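Local coordinates for DR2417 (Deinococcus radiodurans, PDB 4XWW), which probably degrades and matures RNA as a 5'-3' exonuclease, possibly also cutting internally, using a metallo-beta-lactamase-type zinc centre, at residues G174-A186 and R215-R227. Sequence-based numbering, arbitrary orientation.
Sequences GDFKIDPDVGTGA and RPGHTPSEAEIAR
D179 lays its carboxylate over S221 and the start of helix 222-234, one oxygen to S221 OG and the other to E222 N. OD1 accepts a hydrogen bond from S221 OG at 2.6 Å, and OD2 receives E222 N at 2.8 Å in a nearly straight bond (173°); each uses its syn lone pair, so the carboxylate grips the N-cap hydroxyl and the first N-H of the helix side by side. With CG anti to the backbone N (chi1 -161°), D179 reaches across to the helix. Each oxygen has a second donor approaching from above the carboxylate plane: D181 N on OD1, closing an Asx turn, and K177 NZ on OD2, a salt bridge of 2.9 Å. Four donors, two on each oxygen, restrict rotation of the carboxylate. S221 is itself the N-cap: its OG accepts from A223 N at 3.1 Å while donating to D179.

The K177 and T219 side chains cross at about a right angle, with K177 CE 3.9 Å from T219 CG2. The lysine chain bends at chi3 (-62°), bringing NZ to P220 O, 2.8 Å away and in the carbonyl plane. A water links NZ to E222 OE2; the E222 carboxylate also forms a salt bridge with R251. At the far end the H218 ring turns its edge to I178 O, CE1 lying 3.0 Å from it, while ND1 binds T219 O.

The loop holds D175, a zinc ligand in another structure of this protein; helix 222-234 precedes the parallel sheet of the beta-CASP domain. T219 OG1 bonds to the backbone O of H381, a predicted substrate-binding residue and proton acceptor. The helix N-terminus and the lysine would probably favour D179 as the anion, so charge as well as hydrogen bonding joins loop to helix.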
loop_
_atom_site.group_PDB
_atom_site.type_symbol
_atom_site.label_atom_id
_atom_site.label_comp_id
_atom_site.label_asym_id
_atom_site.label_seq_id
_atom_site.Cartn_x
_atom_site.Cartn_y
_atom_site.Cartn_z
ATOM N N GLY A 174 26.397 -9.311 -5.967
ATOM C CA GLY A 174 25.878 -8.461 -4.910
ATOM C C GLY A 174 24.676 -7.700 -5.427
ATOM O O GLY A 174 24.157 -7.965 -6.506
ATOM N N ASP A 175 24.227 -6.754 -4.624
ATOM C CA ASP A 175 23.215 -5.796 -5.074
ATOM C C ASP A 175 23.932 -4.776 -5.937
ATOM O O ASP A 175 24.991 -4.268 -5.542
ATOM C CB ASP A 175 22.533 -5.143 -3.872
ATOM N N PHE A 176 23.406 -4.487 -7.129
ATOM C CA PHE A 176 24.132 -3.615 -8.050
ATOM C C PHE A 176 23.284 -2.927 -9.098
ATOM O O PHE A 176 22.195 -3.386 -9.439
ATOM C CB PHE A 176 25.221 -4.401 -8.797
ATOM C CG PHE A 176 24.696 -5.209 -9.967
ATOM C CD1 PHE A 176 24.051 -6.415 -9.753
ATOM C CD2 PHE A 176 24.849 -4.760 -11.274
ATOM C CE1 PHE A 176 23.575 -7.182 -10.827
ATOM C CE2 PHE A 176 24.392 -5.520 -12.361
ATOM C CZ PHE A 176 23.734 -6.727 -12.136
ATOM N N LYS A 177 23.835 -1.837 -9.627
ATOM C CA LYS A 177 23.441 -1.269 -10.911
ATOM C C LYS A 177 24.730 -1.084 -11.696
ATOM O O LYS A 177 25.823 -1.276 -11.139
ATOM C CB LYS A 177 22.727 0.076 -10.731
ATOM C CG LYS A 177 23.686 1.119 -10.120
ATOM C CD LYS A 177 23.022 2.473 -9.810
ATOM C CE LYS A 177 22.496 3.137 -11.050
ATOM N NZ LYS A 177 22.308 4.626 -10.775
ATOM N N ILE A 178 24.651 -0.723 -12.973
ATOM C CA ILE A 178 25.879 -0.384 -13.684
ATOM C C ILE A 178 25.834 1.097 -13.992
ATOM O O ILE A 178 25.389 1.515 -15.061
ATOM C CB ILE A 178 26.079 -1.205 -14.982
ATOM C CG1 ILE A 178 25.933 -2.695 -14.669
ATOM C CG2 ILE A 178 27.511 -0.943 -15.560
ATOM C CD1 ILE A 178 26.006 -3.617 -15.885
ATOM N N ASP A 179 26.318 1.888 -13.042
ATOM C CA ASP A 179 26.331 3.337 -13.205
ATOM C C ASP A 179 27.657 3.799 -13.781
ATOM O O ASP A 179 28.713 3.607 -13.164
ATOM C CB ASP A 179 26.065 4.022 -11.866
ATOM C CG ASP A 179 25.622 5.474 -12.030
ATOM O OD1 ASP A 179 26.063 6.140 -12.985
ATOM O OD2 ASP A 179 24.836 5.944 -11.188
ATOM N N PRO A 180 27.618 4.411 -14.967
ATOM C CA PRO A 180 28.889 4.833 -15.576
ATOM C C PRO A 180 29.555 6.014 -14.858
ATOM O O PRO A 180 30.745 6.253 -15.072
ATOM C CB PRO A 180 28.489 5.218 -17.011
ATOM C CG PRO A 180 27.028 5.392 -16.994
ATOM C CD PRO A 180 26.473 4.542 -15.887
ATOM N N ASP A 181 28.809 6.724 -14.016
ATOM C CA ASP A 181 29.360 7.873 -13.301
ATOM C C ASP A 181 28.446 8.265 -12.145
ATOM O O ASP A 181 27.408 8.882 -12.361
ATOM C CB ASP A 181 29.551 9.056 -14.259
ATOM C CG ASP A 181 30.104 10.294 -13.561
ATOM O OD1 ASP A 181 30.572 10.187 -12.401
ATOM O OD2 ASP A 181 30.081 11.372 -14.196
ATOM N N VAL A 182 28.818 7.903 -10.922
ATOM C CA VAL A 182 27.969 8.239 -9.777
ATOM C C VAL A 182 28.076 9.727 -9.446
ATOM O O VAL A 182 27.301 10.241 -8.646
ATOM C CB VAL A 182 28.294 7.393 -8.536
ATOM C CG1 VAL A 182 27.857 5.952 -8.771
ATOM C CG2 VAL A 182 29.782 7.450 -8.198
ATOM N N GLY A 183 29.027 10.413 -10.074
ATOM C CA GLY A 183 29.013 11.872 -10.091
ATOM C C GLY A 183 29.864 12.570 -9.046
ATOM O O GLY A 183 29.959 13.795 -9.025
ATOM N N THR A 184 30.517 11.790 -8.195
ATOM C CA THR A 184 31.202 12.344 -7.037
ATOM C C THR A 184 32.673 12.646 -7.318
ATOM O O THR A 184 33.400 13.053 -6.421
ATOM C CB THR A 184 31.113 11.398 -5.836
ATOM O OG1 THR A 184 31.672 10.127 -6.194
ATOM C CG2 THR A 184 29.659 11.226 -5.404
ATOM N N GLY A 185 33.103 12.429 -8.555
ATOM C CA GLY A 185 34.454 12.780 -8.967
ATOM C C GLY A 185 35.519 11.876 -8.380
ATOM O O GLY A 185 36.697 12.239 -8.333
ATOM N N ALA A 186 35.119 10.697 -7.920
ATOM C CA ALA A 186 36.062 9.804 -7.241
ATOM C C ALA A 186 36.473 8.607 -8.099
ATOM O O ALA A 186 37.162 7.708 -7.621
ATOM C CB ALA A 186 35.477 9.331 -5.926
ATOM N N ARG A 215 11.916 -4.271 -15.138
ATOM C CA ARG A 215 12.108 -2.942 -15.721
ATOM C C ARG A 215 12.976 -2.967 -16.972
ATOM O O ARG A 215 14.123 -3.381 -16.923
ATOM C CB ARG A 215 12.739 -2.001 -14.693
ATOM C CG ARG A 215 11.849 -1.762 -13.471
ATOM C CD ARG A 215 12.363 -0.561 -12.683
ATOM N NE ARG A 215 11.897 -0.562 -11.301
ATOM C CZ ARG A 215 12.287 0.326 -10.388
ATOM N NH1 ARG A 215 13.143 1.288 -10.713
ATOM N NH2 ARG A 215 11.822 0.251 -9.148
ATOM N N PRO A 216 12.418 -2.541 -18.113
ATOM C CA PRO A 216 13.201 -2.569 -19.350
ATOM C C PRO A 216 14.225 -1.450 -19.344
ATOM O O PRO A 216 14.073 -0.514 -18.562
ATOM C CB PRO A 216 12.149 -2.355 -20.448
ATOM C CG PRO A 216 10.812 -2.583 -19.769
ATOM C CD PRO A 216 11.016 -2.163 -18.349
ATOM N N GLY A 217 15.254 -1.567 -20.179
ATOM C CA GLY A 217 16.226 -0.502 -20.346
ATOM C C GLY A 217 17.311 -0.481 -19.287
ATOM O O GLY A 217 17.657 -1.511 -18.720
ATOM N N HIS A 218 17.828 0.716 -19.025
ATOM C CA HIS A 218 18.976 0.925 -18.159
ATOM C C HIS A 218 18.572 1.882 -17.044
ATOM O O HIS A 218 17.866 2.873 -17.290
ATOM C CB HIS A 218 20.133 1.478 -18.996
ATOM C CG HIS A 218 21.475 1.374 -18.345
ATOM N ND1 HIS A 218 21.779 1.993 -17.150
ATOM C CD2 HIS A 218 22.610 0.753 -18.748
ATOM C CE1 HIS A 218 23.037 1.735 -16.833
ATOM N NE2 HIS A 218 23.564 0.989 -17.786
ATOM N N THR A 219 18.957 1.574 -15.814
ATOM C CA THR A 219 18.646 2.455 -14.686
ATOM C C THR A 219 19.389 3.772 -14.895
ATOM O O THR A 219 20.528 3.766 -15.352
ATOM C CB THR A 219 19.041 1.801 -13.338
ATOM O OG1 THR A 219 18.287 0.597 -13.158
ATOM C CG2 THR A 219 18.784 2.735 -12.152
ATOM N N PRO A 220 18.744 4.913 -14.593
ATOM C CA PRO A 220 19.453 6.183 -14.807
ATOM C C PRO A 220 20.665 6.352 -13.913
ATOM O O PRO A 220 20.710 5.763 -12.836
ATOM C CB PRO A 220 18.391 7.249 -14.459
ATOM C CG PRO A 220 17.089 6.541 -14.578
ATOM C CD PRO A 220 17.333 5.123 -14.203
ATOM N N SER A 221 21.625 7.145 -14.376
ATOM C CA SER A 221 22.858 7.447 -13.650
ATOM C C SER A 221 22.671 8.486 -12.546
ATOM O O SER A 221 21.894 9.445 -12.722
ATOM C CB SER A 221 23.905 7.959 -14.635
ATOM O OG SER A 221 25.078 8.360 -13.974
ATOM N N GLU A 222 23.414 8.350 -11.445
ATOM C CA GLU A 222 23.398 9.400 -10.426
ATOM C C GLU A 222 23.901 10.738 -10.976
ATOM O O GLU A 222 23.517 11.801 -10.476
ATOM C CB GLU A 222 24.199 9.009 -9.196
ATOM C CG GLU A 222 23.522 7.951 -8.338
ATOM C CD GLU A 222 22.223 8.418 -7.684
ATOM O OE1 GLU A 222 22.106 9.617 -7.343
ATOM O OE2 GLU A 222 21.323 7.572 -7.491
ATOM N N ALA A 223 24.714 10.710 -12.029
ATOM C CA ALA A 223 25.192 11.977 -12.564
ATOM C C ALA A 223 24.037 12.739 -13.227
ATOM O O ALA A 223 23.970 13.960 -13.139
ATOM C CB ALA A 223 26.360 11.761 -13.541
ATOM N N GLU A 224 23.118 12.013 -13.858
ATOM C CA GLU A 224 21.957 12.644 -14.472
ATOM C C GLU A 224 21.013 13.190 -13.407
ATOM O O GLU A 224 20.496 14.296 -13.534
ATOM C CB GLU A 224 21.196 11.661 -15.366
ATOM C CG GLU A 224 20.069 12.350 -16.120
ATOM C CD GLU A 224 18.962 11.413 -16.548
ATOM O OE1 GLU A 224 19.232 10.210 -16.739
ATOM O OE2 GLU A 224 17.819 11.893 -16.697
ATOM N N ILE A 225 20.778 12.404 -12.359
ATOM C CA ILE A 225 19.931 12.873 -11.257
ATOM C C ILE A 225 20.536 14.138 -10.628
ATOM O O ILE A 225 19.813 15.068 -10.317
ATOM C CB ILE A 225 19.752 11.790 -10.164
ATOM C CG1 ILE A 225 19.201 10.492 -10.766
ATOM C CG2 ILE A 225 18.865 12.316 -9.013
ATOM C CD1 ILE A 225 17.940 10.655 -11.622
ATOM N N ALA A 226 21.856 14.176 -10.445
ATOM C CA ALA A 226 22.508 15.369 -9.884
ATOM C C ALA A 226 22.307 16.593 -10.781
ATOM O O ALA A 226 22.022 17.697 -10.289
ATOM C CB ALA A 226 24.010 15.102 -9.663
ATOM N N ARG A 227 22.453 16.401 -12.091
ATOM C CA ARG A 227 22.204 17.485 -13.045
ATOM C C ARG A 227 20.762 17.986 -12.939
ATOM O O ARG A 227 20.493 19.202 -12.935
ATOM C CB ARG A 227 22.492 17.028 -14.479
ATOM C CG ARG A 227 23.973 16.951 -14.823
ATOM C CD ARG A 227 24.169 16.821 -16.330
ATOM N NE ARG A 227 23.631 15.563 -16.839
ATOM C CZ ARG A 227 24.311 14.423 -16.848
ATOM N NH1 ARG A 227 25.555 14.392 -16.381
ATOM N NH2 ARG A 227 23.750 13.318 -17.319
HETATM O O HOH W 1 21.467 5.085 -8.154
HETATM O O HOH W 2 23.274 4.187 -14.520
#